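PDB 6OV6: C24 protein from Bizionia argentinensis JUB59, which is of unknown function but binds manganese and probably forms the trimeric receptor-binding tip of a temperate bacteriophage's long tail fiber. Local coordinates for residues 37-42 against 107-112; 44-49 against 114-119; 135-138 against 144-147; 148-153 against 159-164; 166-171 against 176-181. All coordinates share one frame; numbering follows the deposited sequence.

Contact 1 (37-42 against 107-112); sequences GNKAII and GSISWA
Lys39 meets Ile109, and Ile41 meets Trp111, where the start of strand 40-42 and the end of strand 109-110, both of one mixed sheet, come near each other. A G1 beta bulge sets Lys39 and Ala40 against the single residue Tyr58 of the neighbouring strand. Strand 109-110 lies elsewhere in the sheet, so the two segments touch through side chains, with no hydrogen bond between them.

Lys39 CB points toward 107-112. CG lies beside the backbone N (chi1 -63°), and the rest of the chain is extended. Its outer methylenes reach the branch methyl of Ile109. CD is 4.1 Å from Ile109 CG2, and CE is closer, 3.8 Å from the same methyl. The two side chains cross at about a right angle. NZ passes Ile109 CG2 at 4.0 Å and forms a salt bridge with Glu113. Lys39 also packs on Phe114 and on Arg121 of the third subunit.

Deeper in, buried Ile41 meets the six-membered ring of Trp111 obliquely. This indole also stacks on Phe66 and meets Phe102 edge-to-face. Ile41 CG1 is 4.0 Å from Trp111 CH2, and Ile41 CD1 is 3.9 Å from Trp111 CZ2.

Contact 2 (44-49 against 114-119); sequences GCVVSG and FAKLTT
Lys116 reaches across to Gly44, and its side chain runs obliquely past Val46. The lysine does nearly all the reaching. Its chain is bent twice, first at CB-CG (chi2 92°) and again at CD-CE (chi4 81°). The second bend turns the ammonium group onto the carbonyl of Gly44. Between the bends the methylenes are extended and carry the group across the gap.

NZ donates to Gly44 O at 3.0 Å. The donor lies in the carbonyl plane, on a lone pair of the oxygen, with a C=O...N angle of 144°. CE of Lys116 is also close to Gly44 O, at 3.2 Å, and CD of Lys116 is 4.0 Å from that oxygen. The last part of the chain therefore lies against one carbonyl. On Val46, CG2 is the branch that takes part. It sits beside the backbone N of its own residue and touches Lys116 CE at 4.1 Å. This is a light contact at the protein surface.

The backbone sets up the acceptor. Gly44 and Cys45 both have positive phi, which kinks the chain just before strand 47-48. Val46 is held to the next strand by bonds to Thr53. On the other side, Ala115 is bonded to Lys39 and Ile41, and the Lys116 side chain packs on Ile41.

Lys116 thus starts from a short, weakly bonded strand about 115-116, parallel to 40-42, and ends on the kink that follows 40-42. A lysine here bonds to a main-chain carbonyl at the surface, where strand 44-48 of the mixed beta sheet is interrupted.

Contact 3 (135-138 against 144-147); sequences QLYS and IPSG
The ring of Tyr137 is met obliquely by Pro145 CD and Ile144 CG1. Both carbons lie on the same side of the ring plane. Pro145 comes in by the CE1 side, where its CD is 4.0 Å from Tyr137 CE1. Ile144 comes in by the CE2 side, where its CG1 is 4.1 Å from Tyr137 CE2. The phenol end lies between them. Its OH is 3.8 Å from Pro145 CD and 4.0 Å from Ile144 CA.

The torsion explains the reach. Tyr137 has CG anti to its backbone N (chi1 177°), which carries the ring out from the strand toward the loop. Pro145 points back at it from the opposite direction, and Ile144 crosses it at a slant. The phenol oxygen is bonded to Ser140 O, within the same connecting loop, and this helps to fix the ring.

Within this chain, strand 135-137 is an outer strand of a three-stranded antiparallel sheet, and 144-147 leads into the other outer strand, 148-150. The middle strand is 267-275, and its Ile273 also packs on Tyr137. The loop therefore crosses from one side of this three-stranded unit to the other, and Tyr137 packs against the end of that loop at Ile144 and Pro145.

The trimer interface lies close by. Pro145 packs on Leu128 of the second subunit, and the next residue, Ser146, bonds through OG to Arg125 NH1 of that same neighbouring subunit.

Contact 4 (148-153 against 159-164); sequences WQLCDG and NLKGSF
An Asx turn at Asn159 overlaps a type II beta turn from Leu160 to Ser163 in segment 159-164, which packs against the residues just after strand 148-150. Cys151, at the centre of an inverse gamma turn, meets Leu160 here. Leu160 N donates to Cys151 O at 2.9 Å, nearly straight at N-H (160°). The donor stands above the carbonyl plane, 45° out of it. Cys151 CB also packs on Leu160 CD1 at 3.8 Å.

The Asn159 side chain lies near the Asp152 carbonyl, with CG 3.4 Å from Asp152 O. Its OD1 accepts from Lys161 N at 3.3 Å, which closes the Asx turn. Lys161 then bends at chi3 (-70°) and brings CE to 3.9 Å from Asp152 CB. One water joins the pair: it donates to Asp152 O at 2.7 Å and accepts from Lys161 NZ at 2.7 Å. The Asp152 carboxylate is turned elsewhere, with OD1 bonded to Thr154.

Leu160 also packs on Tyr272 of strand 267-275 and on Tyr268 of the third subunit. The Asx turn and the type II beta turn thus help connect strand 148-150 with strand 164-167, which pairs with a strand of the third subunit.

Contact 5 (166-171 against 176-181); sequences VGYDPN and NAIGKV
Tyr168 and Asn176 meet at the neck of the loop joining strands 164-167 and 181-182, where an Asx turn at Asp169 and a type II beta turn from Ala177 to Lys180 shape the two sides. The Tyr168 ring presents its edge. CE1 is 3.5 Å from Asn176 O, and Ala177 N also lies near the ring plane at that edge. At the base of the side chain, Tyr168 CB touches Ile178 CD1 at 4.3 Å. The backbones approach as well: Asn176 CA makes a bent CA-H...O contact with Asp169 O, 3.3 Å away.

No direct hydrogen bond joins the two segments. Two waters do the joining. One lies at the ring edge, is hydrogen-bonded to Tyr168 OH, and donates to Asn176 O at 2.7 Å. The other donates to Pro170 O at 2.8 Å and accepts from Asn176 ND2.

The next shell holds these groups in place. Pro170 N lies over one face of the tyrosine ring, 3.9 Å above its plane and offset toward the rim. Asp169 OD1 accepts from Asn171 N and so closes the Asx turn. Asp169 is also backbone-bonded to Tyr175, inside the loop.

Farther out, Tyr168 packs on Val141 of the third subunit, and Ile178 packs on Tyr137 of the third subunit. Val166, Gly167 and Val181 pair in parallel with a strand of that subunit. The Asn176 amide is fixed from its other end too. Lys180 NZ, also bonded to Ser173 O, donates to Asn176 OD1 at 2.7 Å, in the carbonyl plane.

Overall arrangement
Contacts 1 and 2 belong to one sheet, and their centres are 11 Å apart. Strands 40-42 and 115-116 are neighbours in it and join the two contacts. Contact 1 is partly buried and apolar, while contact 2 is a surface contact resting on a lysine-carbonyl bond. Contacts 3 and 4, both partly buried, share the three-stranded sheet through the strands that are outermost within this chain. Contact 3 has no hydrogen bond across it, whereas contact 4 adds a backbone bond and a bridging water. Contact 5, at the surface, relies on two waters. Contacts 4 and 5 adjoin in sequence around strand 164-167. Contacts 1 and 5 are about 48 Å apart, centre to centre, in this elongated trimer.

Contact 1 (37-42 against 107-112)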
# COMPACT_ATOMS: atom_id res chain seq x y z
N GLY A 37 23.36 30.16 -1.23
CA GLY A 37 23.99 29.73 0.01
C GLY A 37 25.49 29.89 -0.13
O GLY A 37 26.01 29.93 -1.26
N ASN A 38 26.19 29.95 1.01
CA ASN A 38 27.65 30.13 1.03
C ASN A 38 28.39 29.03 0.25
O ASN A 38 27.98 27.85 0.30
CB ASN A 38 28.15 30.23 2.45
CG ASN A 38 29.55 30.81 2.55
OD1 ASN A 38 29.99 31.63 1.72
ND2 ASN A 38 30.31 30.34 3.52
N LYS A 39 29.46 29.42 -0.47
CA LYS A 39 30.31 28.52 -1.27
C LYS A 39 29.55 27.83 -2.40
O LYS A 39 29.76 26.66 -2.71
CB LYS A 39 31.12 27.52 -0.40
CG LYS A 39 32.11 28.22 0.52
CD LYS A 39 32.68 27.27 1.57
CE LYS A 39 33.38 28.05 2.66
NZ LYS A 39 33.80 27.16 3.78
N ALA A 40 28.72 28.62 -3.07
CA ALA A 40 27.96 28.11 -4.19
C ALA A 40 28.70 28.41 -5.46
O ALA A 40 29.37 29.45 -5.58
CB ALA A 40 26.60 28.77 -4.24
N ILE A 41 28.57 27.50 -6.41
CA ILE A 41 28.98 27.69 -7.78
C ILE A 41 27.71 28.29 -8.40
O ILE A 41 26.67 27.62 -8.47
CB ILE A 41 29.41 26.39 -8.50
CG1 ILE A 41 30.72 25.84 -7.88
CG2 ILE A 41 29.53 26.68 -10.02
CD1 ILE A 41 31.11 24.42 -8.32
N ILE A 42 27.78 29.56 -8.81
CA ILE A 42 26.63 30.27 -9.36
C ILE A 42 26.48 29.91 -10.84
O ILE A 42 25.36 29.64 -11.30
CB ILE A 42 26.80 31.82 -9.18
CG1 ILE A 42 26.98 32.24 -7.68
CG2 ILE A 42 25.68 32.62 -9.90
CD1 ILE A 42 25.79 32.01 -6.72
N GLY A 107 44.35 31.16 3.78
CA GLY A 107 43.17 31.73 3.15
C GLY A 107 42.49 30.84 2.14
O GLY A 107 41.34 31.11 1.77
N SER A 108 43.18 29.75 1.69
CA SER A 108 42.57 28.83 0.74
C SER A 108 41.46 27.99 1.39
O SER A 108 41.47 27.77 2.60
CB SER A 108 43.61 27.94 0.04
OG SER A 108 44.17 27.00 0.95
N ILE A 109 40.49 27.58 0.58
CA ILE A 109 39.29 26.85 0.99
C ILE A 109 39.26 25.58 0.17
O ILE A 109 39.53 25.62 -1.04
CB ILE A 109 38.00 27.70 0.68
CG1 ILE A 109 38.08 29.18 1.15
CG2 ILE A 109 36.70 27.02 1.09
CD1 ILE A 109 38.33 29.45 2.63
N SER A 110 38.86 24.46 0.80
CA SER A 110 38.68 23.19 0.10
C SER A 110 37.63 23.39 -1.00
O SER A 110 36.52 23.84 -0.71
CB SER A 110 38.20 22.11 1.07
OG SER A 110 37.88 20.92 0.38
N TRP A 111 37.99 23.10 -2.25
CA TRP A 111 37.09 23.21 -3.41
C TRP A 111 35.88 22.27 -3.30
O TRP A 111 34.82 22.62 -3.80
CB TRP A 111 37.86 22.98 -4.71
CG TRP A 111 37.07 23.09 -5.99
CD1 TRP A 111 37.01 22.15 -6.99
CD2 TRP A 111 36.30 24.22 -6.46
NE1 TRP A 111 36.26 22.62 -8.04
CE2 TRP A 111 35.80 23.88 -7.73
CE3 TRP A 111 35.96 25.46 -5.90
CZ2 TRP A 111 34.98 24.75 -8.47
CZ3 TRP A 111 35.20 26.35 -6.66
CH2 TRP A 111 34.72 25.99 -7.92
N ALA A 112 36.02 21.12 -2.62
CA ALA A 112 34.94 20.14 -2.42
C ALA A 112 33.77 20.73 -1.60
O ALA A 112 32.65 20.20 -1.66
CB ALA A 112 35.49 18.90 -1.73

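Contact 2 (44-49 against 114-119)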
# COMPACT_ATOMS: atom_id res chain seq x y z
N GLY A 44 28.99 28.19 -14.41
CA GLY A 44 30.19 27.57 -14.95
C GLY A 44 30.89 26.63 -13.98
O GLY A 44 30.22 25.89 -13.25
N CYS A 45 32.24 26.68 -13.95
CA CYS A 45 33.07 25.80 -13.11
C CYS A 45 32.75 24.33 -13.36
O CYS A 45 32.60 23.54 -12.43
CB CYS A 45 32.98 26.17 -11.63
SG CYS A 45 33.08 27.94 -11.32
N VAL A 46 32.65 23.98 -14.66
CA VAL A 46 32.32 22.64 -15.17
C VAL A 46 33.60 21.82 -15.39
O VAL A 46 34.56 22.31 -15.99
CB VAL A 46 31.41 22.73 -16.44
CG1 VAL A 46 31.06 21.35 -16.99
CG2 VAL A 46 30.13 23.52 -16.15
N VAL A 47 33.61 20.58 -14.87
CA VAL A 47 34.73 19.64 -14.96
C VAL A 47 34.84 19.04 -16.36
O VAL A 47 33.85 18.55 -16.91
CB VAL A 47 34.76 18.57 -13.81
CG1 VAL A 47 33.42 17.82 -13.69
CG2 VAL A 47 35.92 17.58 -13.97
N SER A 48 36.05 19.10 -16.94
CA SER A 48 36.36 18.55 -18.26
C SER A 48 37.73 17.88 -18.16
O SER A 48 38.76 18.52 -18.39
CB SER A 48 36.34 19.65 -19.32
OG SER A 48 35.91 19.11 -20.56
N GLY A 49 37.72 16.61 -17.74
CA GLY A 49 38.93 15.82 -17.53
C GLY A 49 39.69 16.29 -16.31
O GLY A 49 39.19 16.17 -15.19
N PHE A 114 32.46 23.60 -2.28
CA PHE A 114 31.69 24.35 -3.26
C PHE A 114 30.71 23.42 -3.95
O PHE A 114 31.08 22.31 -4.37
CB PHE A 114 32.58 25.09 -4.27
CG PHE A 114 33.24 26.31 -3.68
CD1 PHE A 114 32.82 27.58 -4.03
CD2 PHE A 114 34.31 26.18 -2.80
CE1 PHE A 114 33.43 28.70 -3.48
CE2 PHE A 114 34.94 27.30 -2.26
CZ PHE A 114 34.50 28.56 -2.62
N ALA A 115 29.45 23.84 -4.00
CA ALA A 115 28.39 23.01 -4.58
C ALA A 115 27.79 23.59 -5.84
O ALA A 115 27.56 24.79 -5.93
CB ALA A 115 27.31 22.75 -3.54
N LYS A 116 27.52 22.72 -6.81
CA LYS A 116 26.84 23.11 -8.04
C LYS A 116 25.34 23.10 -7.67
O LYS A 116 24.94 22.32 -6.80
CB LYS A 116 27.14 22.08 -9.14
CG LYS A 116 26.96 22.61 -10.56
CD LYS A 116 28.25 23.17 -11.13
CE LYS A 116 28.07 23.61 -12.56
NZ LYS A 116 27.46 24.96 -12.65
N LEU A 117 24.54 23.97 -8.27
CA LEU A 117 23.13 24.02 -7.90
C LEU A 117 22.17 23.53 -8.96
O LEU A 117 22.48 23.58 -10.14
CB LEU A 117 22.75 25.46 -7.53
CG LEU A 117 23.70 26.20 -6.60
CD1 LEU A 117 23.58 27.68 -6.78
CD2 LEU A 117 23.51 25.73 -5.15
N THR A 118 20.97 23.11 -8.52
CA THR A 118 19.87 22.81 -9.41
C THR A 118 19.20 24.18 -9.61
O THR A 118 19.02 24.92 -8.63
CB THR A 118 18.89 21.80 -8.80
OG1 THR A 118 19.58 20.55 -8.64
CG2 THR A 118 17.67 21.60 -9.65
N THR A 119 18.83 24.51 -10.84
CA THR A 119 18.24 25.83 -11.12
C THR A 119 16.83 25.93 -10.57
O THR A 119 16.16 24.91 -10.36
CB THR A 119 18.22 26.10 -12.62
OG1 THR A 119 17.34 25.16 -13.23
CG2 THR A 119 19.62 26.04 -13.28

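Contact 3 (135-138 against 144-147)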
# COMPACT_ATOMS: atom_id res chain seq x y z
N GLN A 135 1.32 13.42 0.47
CA GLN A 135 2.62 13.08 1.05
C GLN A 135 2.48 12.27 2.32
O GLN A 135 1.57 12.53 3.12
CB GLN A 135 3.43 14.37 1.41
CG GLN A 135 3.92 15.16 0.20
CD GLN A 135 4.97 14.40 -0.56
OE1 GLN A 135 5.83 13.70 0.00
NE2 GLN A 135 4.91 14.48 -1.86
N LEU A 136 3.43 11.34 2.54
CA LEU A 136 3.52 10.57 3.79
C LEU A 136 4.07 11.47 4.88
O LEU A 136 4.96 12.28 4.62
CB LEU A 136 4.43 9.36 3.61
CG LEU A 136 3.91 8.30 2.68
CD1 LEU A 136 5.01 7.27 2.42
CD2 LEU A 136 2.66 7.64 3.26
N TYR A 137 3.49 11.38 6.09
CA TYR A 137 3.88 12.26 7.19
C TYR A 137 3.91 11.48 8.49
O TYR A 137 2.94 10.78 8.83
CB TYR A 137 2.91 13.46 7.25
CG TYR A 137 3.13 14.43 8.39
CD1 TYR A 137 4.20 15.33 8.39
CD2 TYR A 137 2.23 14.50 9.46
CE1 TYR A 137 4.37 16.26 9.42
CE2 TYR A 137 2.38 15.43 10.49
CZ TYR A 137 3.45 16.31 10.46
OH TYR A 137 3.58 17.23 11.48
N SER A 138 5.04 11.56 9.19
CA SER A 138 5.25 10.85 10.46
C SER A 138 5.46 11.82 11.64
O SER A 138 5.74 11.39 12.76
CB SER A 138 6.42 9.88 10.35
OG SER A 138 7.62 10.55 10.01
N ILE A 144 0.54 19.96 12.08
CA ILE A 144 0.73 19.83 10.63
C ILE A 144 1.25 21.19 10.11
O ILE A 144 0.64 22.22 10.43
CB ILE A 144 -0.55 19.34 9.90
CG1 ILE A 144 -0.87 17.86 10.30
CG2 ILE A 144 -0.41 19.46 8.38
CD1 ILE A 144 -2.29 17.37 9.97
N PRO A 145 2.39 21.22 9.38
CA PRO A 145 2.94 22.50 8.90
C PRO A 145 1.98 23.43 8.16
O PRO A 145 1.00 22.99 7.55
CB PRO A 145 4.13 22.07 8.03
CG PRO A 145 4.56 20.76 8.63
CD PRO A 145 3.26 20.09 8.95
N SER A 146 2.27 24.75 8.24
CA SER A 146 1.48 25.80 7.62
C SER A 146 1.33 25.57 6.12
O SER A 146 2.32 25.29 5.43
CB SER A 146 2.11 27.16 7.89
OG SER A 146 1.45 28.18 7.16
N GLY A 147 0.10 25.67 5.64
CA GLY A 147 -0.21 25.48 4.23
C GLY A 147 -0.57 24.04 3.90
O GLY A 147 -1.05 23.75 2.81

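Contact 4 (148-153 against 159-164)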
# COMPACT_ATOMS: atom_id res chain seq x y z
N TRP A 148 -0.35 23.13 4.85
CA TRP A 148 -0.65 21.70 4.68
C TRP A 148 -1.87 21.29 5.49
O TRP A 148 -2.15 21.91 6.52
CB TRP A 148 0.56 20.84 5.12
CG TRP A 148 1.79 21.03 4.28
CD1 TRP A 148 2.69 22.05 4.36
CD2 TRP A 148 2.29 20.12 3.29
NE1 TRP A 148 3.71 21.86 3.44
CE2 TRP A 148 3.48 20.68 2.77
CE3 TRP A 148 1.85 18.87 2.79
CZ2 TRP A 148 4.24 20.04 1.78
CZ3 TRP A 148 2.57 18.25 1.78
CH2 TRP A 148 3.75 18.83 1.28
N GLN A 149 -2.55 20.21 5.07
CA GLN A 149 -3.66 19.65 5.82
C GLN A 149 -3.72 18.15 5.58
O GLN A 149 -3.17 17.66 4.59
CB GLN A 149 -5.01 20.29 5.41
CG GLN A 149 -5.54 19.88 4.05
CD GLN A 149 -7.00 20.21 3.90
OE1 GLN A 149 -7.37 21.35 3.60
NE2 GLN A 149 -7.86 19.20 4.05
N LEU A 150 -4.46 17.45 6.43
CA LEU A 150 -4.71 16.02 6.30
C LEU A 150 -5.57 15.78 5.05
O LEU A 150 -6.46 16.59 4.74
CB LEU A 150 -5.47 15.60 7.57
CG LEU A 150 -5.38 14.15 8.04
CD1 LEU A 150 -3.94 13.76 8.46
CD2 LEU A 150 -6.36 13.91 9.18
N CYS A 151 -5.31 14.68 4.30
CA CYS A 151 -6.15 14.31 3.15
C CYS A 151 -7.39 13.64 3.78
O CYS A 151 -7.39 12.43 4.02
CB CYS A 151 -5.42 13.37 2.21
SG CYS A 151 -3.99 14.14 1.39
N ASP A 152 -8.38 14.47 4.14
CA ASP A 152 -9.59 14.04 4.86
C ASP A 152 -10.93 14.23 4.14
O ASP A 152 -11.98 13.96 4.72
CB ASP A 152 -9.62 14.72 6.24
CG ASP A 152 -9.59 16.25 6.20
OD1 ASP A 152 -9.72 16.83 5.10
OD2 ASP A 152 -9.35 16.86 7.26
N GLY A 153 -10.89 14.65 2.89
CA GLY A 153 -12.11 14.88 2.13
C GLY A 153 -12.59 16.33 2.12
O GLY A 153 -13.43 16.67 1.29
N ASN A 159 -10.22 11.75 0.68
CA ASN A 159 -10.26 11.32 2.07
C ASN A 159 -9.49 9.98 2.12
O ASN A 159 -10.04 8.92 1.79
CB ASN A 159 -11.72 11.12 2.56
CG ASN A 159 -11.78 10.61 3.97
OD1 ASN A 159 -10.74 10.45 4.64
ND2 ASN A 159 -12.98 10.34 4.47
N LEU A 160 -8.22 10.05 2.55
CA LEU A 160 -7.32 8.88 2.60
C LEU A 160 -7.25 8.18 3.95
O LEU A 160 -6.54 7.20 4.10
CB LEU A 160 -5.92 9.28 2.08
CG LEU A 160 -5.89 9.91 0.68
CD1 LEU A 160 -4.45 10.28 0.28
CD2 LEU A 160 -6.48 8.99 -0.35
N LYS A 161 -8.03 8.67 4.94
CA LYS A 161 -8.04 8.15 6.30
C LYS A 161 -8.43 6.68 6.32
O LYS A 161 -9.42 6.31 5.70
CB LYS A 161 -9.02 8.97 7.18
CG LYS A 161 -8.59 10.42 7.39
CD LYS A 161 -9.57 11.15 8.36
CE LYS A 161 -10.93 11.40 7.74
NZ LYS A 161 -11.87 12.05 8.69
N GLY A 162 -7.61 5.87 6.98
CA GLY A 162 -7.83 4.42 7.09
C GLY A 162 -7.65 3.62 5.81
O GLY A 162 -7.99 2.43 5.78
N SER A 163 -7.12 4.23 4.74
CA SER A 163 -6.99 3.51 3.47
C SER A 163 -5.57 3.04 3.17
O SER A 163 -4.59 3.67 3.55
CB SER A 163 -7.47 4.38 2.31
OG SER A 163 -8.89 4.43 2.25
N PHE A 164 -5.49 1.94 2.41
CA PHE A 164 -4.27 1.40 1.78
C PHE A 164 -4.31 1.94 0.36
O PHE A 164 -5.32 1.80 -0.32
CB PHE A 164 -4.34 -0.13 1.73
CG PHE A 164 -4.16 -0.73 3.10
CD1 PHE A 164 -2.88 -1.02 3.59
CD2 PHE A 164 -5.27 -0.93 3.93
CE1 PHE A 164 -2.72 -1.56 4.88
CE2 PHE A 164 -5.10 -1.45 5.23
CZ PHE A 164 -3.83 -1.76 5.69
O HOH W 1 -13.35 13.72 7.09

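Contact 5 (166-171 against 176-181)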
# COMPACT_ATOMS: atom_id res chain seq x y z
N VAL A 166 -3.75 2.09 -3.60
CA VAL A 166 -3.51 1.23 -4.76
C VAL A 166 -3.28 2.11 -5.99
O VAL A 166 -3.95 3.13 -6.15
CB VAL A 166 -4.63 0.16 -4.94
CG1 VAL A 166 -6.00 0.82 -5.19
CG2 VAL A 166 -4.26 -0.83 -6.04
N GLY A 167 -2.32 1.73 -6.83
CA GLY A 167 -1.99 2.46 -8.05
C GLY A 167 -3.11 2.46 -9.08
O GLY A 167 -3.68 1.41 -9.44
N TYR A 168 -3.47 3.67 -9.53
CA TYR A 168 -4.39 3.91 -10.63
C TYR A 168 -3.95 3.06 -11.83
O TYR A 168 -2.76 2.96 -12.14
CB TYR A 168 -4.37 5.42 -10.97
CG TYR A 168 -4.94 5.78 -12.32
CD1 TYR A 168 -6.32 5.86 -12.51
CD2 TYR A 168 -4.11 6.06 -13.40
CE1 TYR A 168 -6.86 6.17 -13.77
CE2 TYR A 168 -4.64 6.39 -14.65
CZ TYR A 168 -6.01 6.44 -14.83
OH TYR A 168 -6.53 6.79 -16.05
N ASP A 169 -4.92 2.44 -12.49
CA ASP A 169 -4.65 1.64 -13.67
C ASP A 169 -5.77 1.97 -14.66
O ASP A 169 -6.91 1.61 -14.39
CB ASP A 169 -4.65 0.14 -13.32
CG ASP A 169 -4.31 -0.79 -14.48
OD1 ASP A 169 -4.34 -0.33 -15.64
OD2 ASP A 169 -4.05 -1.99 -14.22
N PRO A 170 -5.47 2.63 -15.82
CA PRO A 170 -6.56 2.97 -16.75
C PRO A 170 -7.28 1.77 -17.35
O PRO A 170 -8.42 1.92 -17.76
CB PRO A 170 -5.86 3.82 -17.83
CG PRO A 170 -4.42 3.43 -17.76
CD PRO A 170 -4.16 3.12 -16.30
N ASN A 171 -6.65 0.60 -17.33
CA ASN A 171 -7.18 -0.63 -17.91
C ASN A 171 -7.86 -1.60 -16.95
O ASN A 171 -8.24 -2.70 -17.35
CB ASN A 171 -6.10 -1.33 -18.73
CG ASN A 171 -5.50 -0.43 -19.80
OD1 ASN A 171 -4.28 -0.27 -19.91
ND2 ASN A 171 -6.36 0.25 -20.52
N ASN A 176 -9.63 2.38 -12.29
CA ASN A 176 -9.54 3.30 -13.43
C ASN A 176 -10.00 4.73 -13.22
O ASN A 176 -10.24 5.45 -14.18
CB ASN A 176 -10.14 2.66 -14.67
CG ASN A 176 -11.64 2.42 -14.53
OD1 ASN A 176 -12.24 2.71 -13.49
ND2 ASN A 176 -12.27 1.86 -15.55
N ALA A 177 -10.13 5.15 -11.97
CA ALA A 177 -10.42 6.55 -11.64
C ALA A 177 -9.81 6.84 -10.30
O ALA A 177 -9.85 5.98 -9.41
CB ALA A 177 -11.93 6.83 -11.59
N ILE A 178 -9.29 8.07 -10.12
CA ILE A 178 -8.81 8.50 -8.81
C ILE A 178 -9.99 8.42 -7.84
O ILE A 178 -11.10 8.85 -8.19
CB ILE A 178 -8.24 9.95 -8.89
CG1 ILE A 178 -7.04 10.06 -9.89
CG2 ILE A 178 -7.96 10.55 -7.49
CD1 ILE A 178 -5.76 9.22 -9.61
N GLY A 179 -9.76 7.88 -6.65
CA GLY A 179 -10.82 7.80 -5.65
C GLY A 179 -11.71 6.57 -5.67
O GLY A 179 -12.60 6.46 -4.83
N LYS A 180 -11.48 5.63 -6.59
CA LYS A 180 -12.23 4.37 -6.61
C LYS A 180 -11.74 3.57 -5.41
O LYS A 180 -10.54 3.53 -5.11
CB LYS A 180 -11.99 3.54 -7.86
CG LYS A 180 -12.83 4.01 -9.01
CD LYS A 180 -12.97 2.93 -10.04
CE LYS A 180 -14.23 3.16 -10.81
NZ LYS A 180 -14.37 2.21 -11.94
N VAL A 181 -12.70 3.02 -4.67
CA VAL A 181 -12.46 2.29 -3.43
C VAL A 181 -12.98 0.87 -3.52
O VAL A 181 -13.71 0.51 -4.44
CB VAL A 181 -13.01 3.06 -2.18
CG1 VAL A 181 -12.35 4.45 -2.06
CG2 VAL A 181 -14.54 3.20 -2.23
O HOH W 2 -9.37 6.62 -16.43
O HOH W 3 -10.94 0.79 -17.70